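Local coordinates for protein 2-heptyl-3-hydroxy-4(1H)-quinolone dioxygenase (Mycobacterium abscessus, PDB 6RB3) that catalyses dioxygenolytic ring cleavage of the Pseudomonas quinolone signal, 2-heptyl-3-hydroxy-4(1H)-quinolone, to N-octanoylanthranilate and carbon monoxide, within an alpha/beta-hydrolase fold, at residues A[25-30]-A[91-96]; A[33-38]-A[53-58]; A[95-100]-A[189-194]. The protein carries 2 engineered substitutions. One frame throughout, in Å; residues are numbered along the deposited sequence.

Overall arrangement
Contacts 2 and 3 adjoin the central contact 1, and all three reach the bound quinolone. Contact 1 joins the parallel strands 24-28 and 90-95 near the centre of the chain. Contact 2, nested within the loop that contact 1 closes, packs the turn after strand 24-28 on strand 51-54, that strand's other neighbour in the sheet; the centres of contacts 1 and 2 are about 9 Å apart. Contact 3 opens after contact 2 has closed, shares H95 and S96 with contact 1 and leads to helix 177-194, its centre about 14 Å from that of contact 1 and about 17 Å from that of contact 2. Residues far apart in sequence thus surround one substrate pocket, beyond the C-terminal ends of strands 24-28 and 90-95.

Contact 1: A[25-30]-A[91-96]; sequences FVTLSG and VPIAHS. Engineered in segment 91-96: S96 (natural residue Ala). With JWW (2-heptylquinoline-3,4-diol), chain D.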
# COMPACT_ATOMS: atom_id res chain seq x y z
N PHE A 25 2.57 4.71 -13.19
CA PHE A 25 2.01 3.98 -12.04
C PHE A 25 3.13 3.36 -11.22
O PHE A 25 4.02 2.72 -11.78
CB PHE A 25 1.06 2.86 -12.48
CG PHE A 25 -0.29 3.35 -12.95
CD1 PHE A 25 -1.03 4.26 -12.20
CD2 PHE A 25 -0.83 2.85 -14.10
CE1 PHE A 25 -2.24 4.68 -12.63
CE2 PHE A 25 -2.08 3.26 -14.52
CZ PHE A 25 -2.78 4.18 -13.81
N VAL A 26 3.07 3.53 -9.90
CA VAL A 26 4.09 3.03 -8.97
C VAL A 26 3.36 2.21 -7.92
O VAL A 26 2.67 2.77 -7.06
CB VAL A 26 4.90 4.16 -8.30
CG1 VAL A 26 5.89 3.67 -7.29
CG2 VAL A 26 5.64 4.96 -9.37
N THR A 27 3.52 0.91 -7.98
CA THR A 27 2.82 0.06 -7.02
C THR A 27 3.64 -0.12 -5.76
O THR A 27 4.86 -0.16 -5.80
CB THR A 27 2.48 -1.30 -7.64
OG1 THR A 27 3.64 -2.12 -7.70
CG2 THR A 27 1.90 -1.10 -9.07
N LEU A 28 2.96 -0.13 -4.63
CA LEU A 28 3.55 -0.20 -3.31
C LEU A 28 2.75 -1.20 -2.49
O LEU A 28 1.52 -1.13 -2.42
CB LEU A 28 3.56 1.16 -2.68
CG LEU A 28 4.43 2.17 -3.41
CD1 LEU A 28 4.10 3.48 -2.73
CD2 LEU A 28 5.91 1.86 -3.44
N SER A 29 3.42 -2.17 -1.93
CA SER A 29 2.78 -3.26 -1.21
C SER A 29 2.67 -2.91 0.26
O SER A 29 3.17 -1.89 0.73
CB SER A 29 3.57 -4.54 -1.43
OG SER A 29 3.72 -4.75 -2.82
N GLY A 30 1.93 -3.76 0.97
CA GLY A 30 1.91 -3.71 2.41
C GLY A 30 3.21 -4.23 2.98
O GLY A 30 4.21 -4.45 2.30
N VAL A 91 1.85 8.13 -10.15
CA VAL A 91 0.72 7.84 -9.26
C VAL A 91 0.97 6.60 -8.42
O VAL A 91 0.87 5.48 -8.90
CB VAL A 91 -0.58 7.70 -10.08
CG1 VAL A 91 -1.77 7.37 -9.22
CG2 VAL A 91 -0.80 9.00 -10.89
N PRO A 92 1.23 6.77 -7.12
CA PRO A 92 1.30 5.58 -6.25
C PRO A 92 -0.03 4.86 -6.11
O PRO A 92 -1.08 5.47 -5.94
CB PRO A 92 1.77 6.15 -4.90
CG PRO A 92 2.30 7.47 -5.17
CD PRO A 92 1.60 8.00 -6.40
N ILE A 93 0.03 3.53 -6.16
CA ILE A 93 -1.04 2.59 -5.82
C ILE A 93 -0.47 1.80 -4.65
O ILE A 93 0.41 0.97 -4.86
CB ILE A 93 -1.37 1.64 -6.97
CG1 ILE A 93 -1.56 2.42 -8.25
CG2 ILE A 93 -2.62 0.77 -6.64
CD1 ILE A 93 -1.71 1.50 -9.47
N ALA A 94 -1.00 1.98 -3.45
CA ALA A 94 -0.39 1.39 -2.27
C ALA A 94 -1.38 0.49 -1.55
O ALA A 94 -2.55 0.83 -1.41
CB ALA A 94 0.13 2.49 -1.33
N HIS A 95 -0.90 -0.68 -1.10
CA HIS A 95 -1.76 -1.62 -0.41
C HIS A 95 -1.72 -1.42 1.09
O HIS A 95 -0.63 -1.35 1.68
CB HIS A 95 -1.37 -3.06 -0.71
CG HIS A 95 -2.14 -4.07 0.07
ND1 HIS A 95 -3.47 -4.35 -0.18
CD2 HIS A 95 -1.76 -4.92 1.06
CE1 HIS A 95 -3.87 -5.33 0.61
NE2 HIS A 95 -2.86 -5.68 1.38
N SER A 96 -2.91 -1.32 1.69
CA SER A 96 -3.02 -1.30 3.14
C SER A 96 -2.06 -0.26 3.72
O SER A 96 -2.10 0.91 3.33
CB SER A 96 -2.78 -2.72 3.69
OG SER A 96 -3.02 -2.75 5.08
C10 JWW D . -2.23 -5.13 6.42
C13 JWW D . 0.18 -7.82 4.40
C15 JWW D . 1.35 -9.85 3.55
C17 JWW D . 0.89 -12.07 4.47
C01 JWW D . -0.89 -5.39 9.96
C02 JWW D . 0.31 -5.75 10.58
C03 JWW D . 1.40 -6.14 9.83
C04 JWW D . 1.28 -6.18 8.46
C05 JWW D . 0.10 -5.82 7.88
C06 JWW D . -1.00 -5.42 8.58
C07 JWW D . -2.22 -5.07 7.87
C09 JWW D . -1.09 -5.57 5.75
C11 JWW D . -1.02 -5.66 4.22
C12 JWW D . 0.23 -6.43 3.79
C14 JWW D . 0.18 -8.88 3.29
C16 JWW D . 0.87 -11.25 3.18
N08 JWW D . 0.05 -5.90 6.51
O18 JWW D . -3.39 -4.82 5.71
O19 JWW D . -3.40 -4.65 8.54
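F25 lies beside V91 where the parallel strands 24-28 and 90-95 run together, two inner strands of the mixed sheet in the alpha/beta-hydrolase fold. The F25 ring stands with CG beside the backbone N (chi1 -75°), which sets CD1 3.9 Å from I93 CD1, the two side chains crossing obliquely, while V91 O lies at the ring edge. L45 of helix 42-48 packs on both F25 and I93, so large hydrocarbon groups suit this face. V26, beta-branched and thus at home in a strand, donates from N to V91 O (3.1 Å) and accepts I93 N on its O at 2.9 Å. P92 fits between because neither bond needs an N-H from it; its CA instead makes a CA-H...O contact with V26 O. T27, on the face of F25 and I93, rests its CA on I93 O. L28 turns to the other face: CB meets A94 CB at 3.9 Å, and CD1 runs alongside P92 CB, with A102 of helix 98-113 packed on all three. L28 N donates to I93 O (2.8 Å), and L28 O accepts H95 N at 2.8 Å as well as Y38 OH. S29, whose CB leaves the backbone away from strand 90-95, hydrogen-bonds through OG to D34 O. G30, having no side chain, leaves the heptyl chain room: G30 CA lies 3.5 Å from C12 of the substrate, and H95 CD2 3.3 Å from its C11.

Contact 2: A[33-38]-A[53-58]; sequences HDLRAY and RVCWRG. With JWW (2-heptylquinoline-3,4-diol), chain D.
L35 and R53 carry most of this contact, their side chains crossing at about a right angle. In L35, CG is placed between the backbone N and the carbonyl carbon (chi1 49°), a folded form that spreads the two methyl groups over the arginine. CB meets R53 CB at 3.8 Å, CD2 lies against R53 O and CB, and CD1 sits over one face of the guanidinium, off toward its rim, 3.6 Å from NH2. A leucine suits the place because its branches cover both the aliphatic stem and the flat end of its partner. R53 bends at chi3 (-65°), turning its head beside the backbone of 35-38: CD touches Y38 CB, and NH1 comes 2.9 Å from L35 O, though at an angle too poor for a hydrogen bond. The charge is met by carboxylates outside both segments, with D15 paired to NH2 and D39 to NH1. Residues 35-37 form a 3-10 turn in the loop after strand 24-28 of the alpha/beta-hydrolase fold, and D34 starts it as an Asx turn: OD1 accepts R36 N at 3.0 Å, from above the carboxylate plane. On its syn lone pair the same oxygen takes R36 NE at 3.3 Å, a salt bridge that ties down the carboxylate's rotation. D34 CB meets C55 SG at 3.8 Å, and this small, polarisable sulfur also packs on L35 CG. A water links the segments further on, donating to H33 O (2.8 Å) and accepting from W56 N (3.1 Å). The H33 ring, hydrogen-bonded through ND1 to H167 NE2, lays one face under the heptyl chain of the substrate, C14 standing over the ring centre.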
# COMPACT_ATOMS: atom_id res chain seq x y z
N HIS A 33 5.34 -8.25 2.25
CA HIS A 33 5.23 -8.84 0.92
C HIS A 33 5.79 -7.86 -0.10
O HIS A 33 6.28 -6.77 0.24
CB HIS A 33 3.79 -9.33 0.67
CG HIS A 33 2.76 -8.27 0.58
ND1 HIS A 33 1.50 -8.52 0.06
CD2 HIS A 33 2.77 -6.96 0.92
CE1 HIS A 33 0.79 -7.40 0.07
NE2 HIS A 33 1.54 -6.44 0.59
N ASP A 34 5.85 -8.34 -1.34
CA ASP A 34 6.66 -7.71 -2.37
C ASP A 34 5.79 -7.39 -3.58
O ASP A 34 4.57 -7.28 -3.52
CB ASP A 34 7.88 -8.59 -2.71
CG ASP A 34 7.53 -9.93 -3.34
OD1 ASP A 34 6.39 -10.20 -3.78
OD2 ASP A 34 8.44 -10.77 -3.48
N LEU A 35 6.41 -7.21 -4.73
CA LEU A 35 5.63 -6.72 -5.87
C LEU A 35 4.72 -7.79 -6.47
O LEU A 35 3.96 -7.46 -7.38
CB LEU A 35 6.58 -6.14 -6.91
CG LEU A 35 7.78 -6.97 -7.32
CD1 LEU A 35 7.38 -8.15 -8.07
CD2 LEU A 35 8.62 -6.06 -8.12
N ARG A 36 4.78 -9.03 -5.98
CA ARG A 36 3.85 -10.06 -6.45
C ARG A 36 2.40 -9.75 -6.05
O ARG A 36 1.45 -10.28 -6.68
CB ARG A 36 4.27 -11.44 -5.94
CG ARG A 36 5.40 -12.03 -6.77
CD ARG A 36 5.88 -13.36 -6.23
NE ARG A 36 6.64 -13.21 -4.99
CZ ARG A 36 7.07 -14.23 -4.26
NH1 ARG A 36 6.81 -15.47 -4.66
NH2 ARG A 36 7.77 -14.01 -3.15
N ALA A 37 2.23 -8.89 -5.05
CA ALA A 37 0.93 -8.37 -4.71
C ALA A 37 0.26 -7.65 -5.88
O ALA A 37 -0.96 -7.43 -5.85
CB ALA A 37 1.11 -7.45 -3.50
N TYR A 38 1.02 -7.32 -6.94
CA TYR A 38 0.47 -6.65 -8.11
C TYR A 38 0.65 -7.42 -9.40
O TYR A 38 0.41 -6.86 -10.50
CB TYR A 38 1.07 -5.27 -8.24
CG TYR A 38 0.65 -4.37 -7.11
CD1 TYR A 38 -0.53 -3.65 -7.17
CD2 TYR A 38 1.43 -4.27 -5.94
CE1 TYR A 38 -0.90 -2.81 -6.14
CE2 TYR A 38 1.05 -3.45 -4.91
CZ TYR A 38 -0.12 -2.70 -5.02
OH TYR A 38 -0.50 -1.89 -3.98
N ARG A 53 6.89 -1.20 -10.39
CA ARG A 53 6.52 -1.86 -9.15
C ARG A 53 7.70 -1.86 -8.18
O ARG A 53 8.80 -2.27 -8.55
CB ARG A 53 6.10 -3.30 -9.41
CG ARG A 53 4.95 -3.40 -10.33
CD ARG A 53 4.45 -4.83 -10.39
NE ARG A 53 5.43 -5.74 -10.96
CZ ARG A 53 5.31 -7.05 -10.92
NH1 ARG A 53 4.22 -7.56 -10.31
NH2 ARG A 53 6.20 -7.86 -11.48
N VAL A 54 7.46 -1.45 -6.96
CA VAL A 54 8.55 -1.17 -6.04
C VAL A 54 8.41 -2.01 -4.79
O VAL A 54 7.32 -2.12 -4.22
CB VAL A 54 8.59 0.32 -5.66
CG1 VAL A 54 9.62 0.49 -4.59
CG2 VAL A 54 8.88 1.21 -6.82
N CYS A 55 9.54 -2.55 -4.33
CA CYS A 55 9.63 -3.21 -3.04
C CYS A 55 10.24 -2.27 -2.01
O CYS A 55 11.00 -1.37 -2.35
CB CYS A 55 10.50 -4.46 -3.09
SG CYS A 55 9.97 -5.76 -4.23
N TRP A 56 9.90 -2.50 -0.76
CA TRP A 56 10.50 -1.79 0.36
C TRP A 56 11.87 -2.40 0.61
O TRP A 56 12.15 -3.57 0.29
CB TRP A 56 9.66 -1.89 1.68
CG TRP A 56 8.22 -1.56 1.56
CD1 TRP A 56 7.16 -2.39 1.84
CD2 TRP A 56 7.66 -0.34 1.07
NE1 TRP A 56 5.96 -1.74 1.60
CE2 TRP A 56 6.23 -0.49 1.10
CE3 TRP A 56 8.20 0.88 0.64
CZ2 TRP A 56 5.35 0.53 0.68
CZ3 TRP A 56 7.35 1.89 0.23
CH2 TRP A 56 5.93 1.71 0.25
N ARG A 57 12.73 -1.62 1.25
CA ARG A 57 14.01 -2.18 1.68
C ARG A 57 13.75 -3.41 2.51
O ARG A 57 12.73 -3.52 3.18
CB ARG A 57 14.82 -1.13 2.43
CG ARG A 57 14.21 -0.61 3.72
CD ARG A 57 15.25 0.20 4.51
NE ARG A 57 15.65 1.41 3.81
CZ ARG A 57 16.51 2.31 4.28
NH1 ARG A 57 17.08 2.11 5.45
NH2 ARG A 57 16.81 3.38 3.58
N GLY A 58 14.64 -4.38 2.40
CA GLY A 58 14.50 -5.65 3.07
C GLY A 58 13.44 -6.57 2.52
O GLY A 58 13.29 -7.69 3.02
C10 JWW D . -2.23 -5.13 6.42
C13 JWW D . 0.18 -7.82 4.40
C15 JWW D . 1.35 -9.85 3.55
C17 JWW D . 0.89 -12.07 4.47
C01 JWW D . -0.89 -5.39 9.96
C02 JWW D . 0.31 -5.75 10.58
C03 JWW D . 1.40 -6.14 9.83
C04 JWW D . 1.28 -6.18 8.46
C05 JWW D . 0.10 -5.82 7.88
C06 JWW D . -1.00 -5.42 8.58
C07 JWW D . -2.22 -5.07 7.87
C09 JWW D . -1.09 -5.57 5.75
C11 JWW D . -1.02 -5.66 4.22
C12 JWW D . 0.23 -6.43 3.79
C14 JWW D . 0.18 -8.88 3.29
C16 JWW D . 0.87 -11.25 3.18
N08 JWW D . 0.05 -5.90 6.51
O18 JWW D . -3.39 -4.82 5.71
O19 JWW D . -3.40 -4.65 8.54
O HOH W 1 7.65 -4.60 -0.90

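Contact 3: A[95-100]-A[189-194]; sequences HSHGGW and EAYRTW. Engineered in segment 95-100: S96 (natural residue Ala). With JWW (2-heptylquinoline-3,4-diol), chain D.
W100 reaches from the first turn of helix 98-113 to A190, Y191 and W194 on helix 177-194, and each part of its indole has its own neighbour. From CB, the side chain leaves with CG beside the backbone N (chi1 -67°), which carries the ring across to the second helix. CD1 lies at the edge of the H97 ring, in its plane, and NE1 donates a weak hydrogen bond to H97 ND1 at 3.3 Å. CD2 and CE2 lie beneath A190 CB, which is 3.6 Å from CE2 and stands over the centre of the six-membered ring as a CH-pi contact; a bare methyl lets the indole come this close to the helix. CZ2 points into the face of Y191, 3.7 Å from its CE2, in an edge-to-face pair with planes at 81°. At the far rim, CH2 comes near A190 O and CZ3 touches W194 CD1 at 3.7 Å; here the planes are only 27° apart, but the rings are slid so far that they barely overlap. Y191 also meets H97 rim to rim, its OH 3.4 Å from H97 CE1 while hydrogen-bonded to I123 O. W100 at ND1 and Y191 at CE1 thus border the ring of H97, a substrate-binding residue, while its NE2 shares a hydrogen bond with O19 of the substrate at 3.1 Å. The histidine follows S96, an engineered residue that replaces Ala and has a positive phi. With the type II' turn from H95 to G98 between strand and helix, this is the nucleophile elbow characteristic of the alpha/beta-hydrolase fold, here backed by an aromatic cluster.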
# COMPACT_ATOMS: atom_id res chain seq x y z
N HIS A 95 -0.90 -0.68 -1.10
CA HIS A 95 -1.76 -1.62 -0.41
C HIS A 95 -1.72 -1.42 1.09
O HIS A 95 -0.63 -1.35 1.68
CB HIS A 95 -1.37 -3.06 -0.71
CG HIS A 95 -2.14 -4.07 0.07
ND1 HIS A 95 -3.47 -4.35 -0.18
CD2 HIS A 95 -1.76 -4.92 1.06
CE1 HIS A 95 -3.87 -5.33 0.61
NE2 HIS A 95 -2.86 -5.68 1.38
N SER A 96 -2.91 -1.32 1.69
CA SER A 96 -3.02 -1.30 3.14
C SER A 96 -2.06 -0.26 3.72
O SER A 96 -2.10 0.91 3.33
CB SER A 96 -2.78 -2.72 3.69
OG SER A 96 -3.02 -2.75 5.08
N HIS A 97 -1.22 -0.67 4.66
CA HIS A 97 -0.39 0.33 5.33
C HIS A 97 0.81 0.84 4.51
O HIS A 97 1.54 1.73 4.97
CB HIS A 97 0.07 -0.27 6.64
CG HIS A 97 -1.05 -0.67 7.51
ND1 HIS A 97 -1.79 0.25 8.22
CD2 HIS A 97 -1.62 -1.87 7.74
CE1 HIS A 97 -2.76 -0.38 8.87
NE2 HIS A 97 -2.67 -1.66 8.60
N GLY A 98 1.03 0.29 3.33
CA GLY A 98 1.87 0.98 2.37
C GLY A 98 1.35 2.36 2.07
O GLY A 98 2.10 3.21 1.62
N GLY A 99 0.07 2.59 2.33
CA GLY A 99 -0.53 3.88 2.05
C GLY A 99 -0.00 5.00 2.92
O GLY A 99 0.02 6.16 2.50
N TRP A 100 0.46 4.68 4.13
CA TRP A 100 1.10 5.71 4.94
C TRP A 100 2.32 6.27 4.21
O TRP A 100 2.55 7.49 4.18
CB TRP A 100 1.54 5.16 6.28
CG TRP A 100 0.47 4.72 7.24
CD1 TRP A 100 0.05 3.44 7.48
CD2 TRP A 100 -0.31 5.57 8.08
NE1 TRP A 100 -0.95 3.45 8.44
CE2 TRP A 100 -1.19 4.74 8.81
CE3 TRP A 100 -0.36 6.95 8.30
CZ2 TRP A 100 -2.11 5.25 9.72
CZ3 TRP A 100 -1.27 7.44 9.19
CH2 TRP A 100 -2.11 6.60 9.90
N GLU A 189 2.54 3.22 15.67
CA GLU A 189 3.02 4.59 15.87
C GLU A 189 2.39 5.57 14.88
O GLU A 189 2.19 6.74 15.22
CB GLU A 189 4.55 4.61 15.78
CG GLU A 189 5.21 5.99 15.63
CD GLU A 189 6.67 5.92 15.10
OE1 GLU A 189 7.10 4.85 14.60
OE2 GLU A 189 7.39 6.93 15.18
N ALA A 190 2.06 5.12 13.67
CA ALA A 190 1.35 5.99 12.75
C ALA A 190 -0.07 6.29 13.24
O ALA A 190 -0.54 7.43 13.12
CB ALA A 190 1.32 5.37 11.35
N TYR A 191 -0.79 5.29 13.76
CA TYR A 191 -2.12 5.60 14.28
C TYR A 191 -2.03 6.47 15.54
O TYR A 191 -2.77 7.45 15.67
CB TYR A 191 -2.91 4.33 14.55
CG TYR A 191 -3.49 3.72 13.29
CD1 TYR A 191 -4.74 4.12 12.79
CD2 TYR A 191 -2.80 2.75 12.59
CE1 TYR A 191 -5.27 3.56 11.62
CE2 TYR A 191 -3.33 2.17 11.43
CZ TYR A 191 -4.55 2.59 10.94
OH TYR A 191 -5.03 2.00 9.78
N ARG A 192 -1.09 6.17 16.44
CA ARG A 192 -0.95 7.00 17.63
C ARG A 192 -0.50 8.42 17.31
O ARG A 192 -0.92 9.36 18.00
CB ARG A 192 0.04 6.36 18.62
CG ARG A 192 -0.49 5.10 19.33
CD ARG A 192 0.55 4.49 20.32
NE ARG A 192 1.78 5.27 20.25
CZ ARG A 192 2.97 4.82 19.85
NH1 ARG A 192 3.13 3.55 19.51
NH2 ARG A 192 3.99 5.66 19.80
N THR A 193 0.29 8.61 16.26
CA THR A 193 0.76 9.94 15.90
C THR A 193 -0.28 10.75 15.13
O THR A 193 -0.46 11.95 15.38
CB THR A 193 2.04 9.84 15.05
OG1 THR A 193 3.15 9.49 15.88
CG2 THR A 193 2.33 11.17 14.37
N TRP A 194 -0.96 10.12 14.18
CA TRP A 194 -1.87 10.80 13.28
C TRP A 194 -3.33 10.57 13.62
O TRP A 194 -4.19 11.26 13.05
CB TRP A 194 -1.65 10.35 11.83
CG TRP A 194 -0.36 10.73 11.27
CD1 TRP A 194 0.71 9.92 11.02
CD2 TRP A 194 0.01 12.04 10.86
NE1 TRP A 194 1.73 10.66 10.50
CE2 TRP A 194 1.32 11.97 10.37
CE3 TRP A 194 -0.67 13.27 10.84
CZ2 TRP A 194 1.99 13.08 9.86
CZ3 TRP A 194 -0.00 14.38 10.34
CH2 TRP A 194 1.32 14.27 9.85
C10 JWW D . -2.23 -5.13 6.42
C13 JWW D . 0.18 -7.82 4.40
C15 JWW D . 1.35 -9.85 3.55
C17 JWW D . 0.89 -12.07 4.47
C01 JWW D . -0.89 -5.39 9.96
C02 JWW D . 0.31 -5.75 10.58
C03 JWW D . 1.40 -6.14 9.83
C04 JWW D . 1.28 -6.18 8.46
C05 JWW D . 0.10 -5.82 7.88
C06 JWW D . -1.00 -5.42 8.58
C07 JWW D . -2.22 -5.07 7.87
C09 JWW D . -1.09 -5.57 5.75
C11 JWW D . -1.02 -5.66 4.22
C12 JWW D . 0.23 -6.43 3.79
C14 JWW D . 0.18 -8.88 3.29
C16 JWW D . 0.87 -11.25 3.18
N08 JWW D . 0.05 -5.90 6.51
O18 JWW D . -3.39 -4.82 5.71
O19 JWW D . -3.40 -4.65 8.54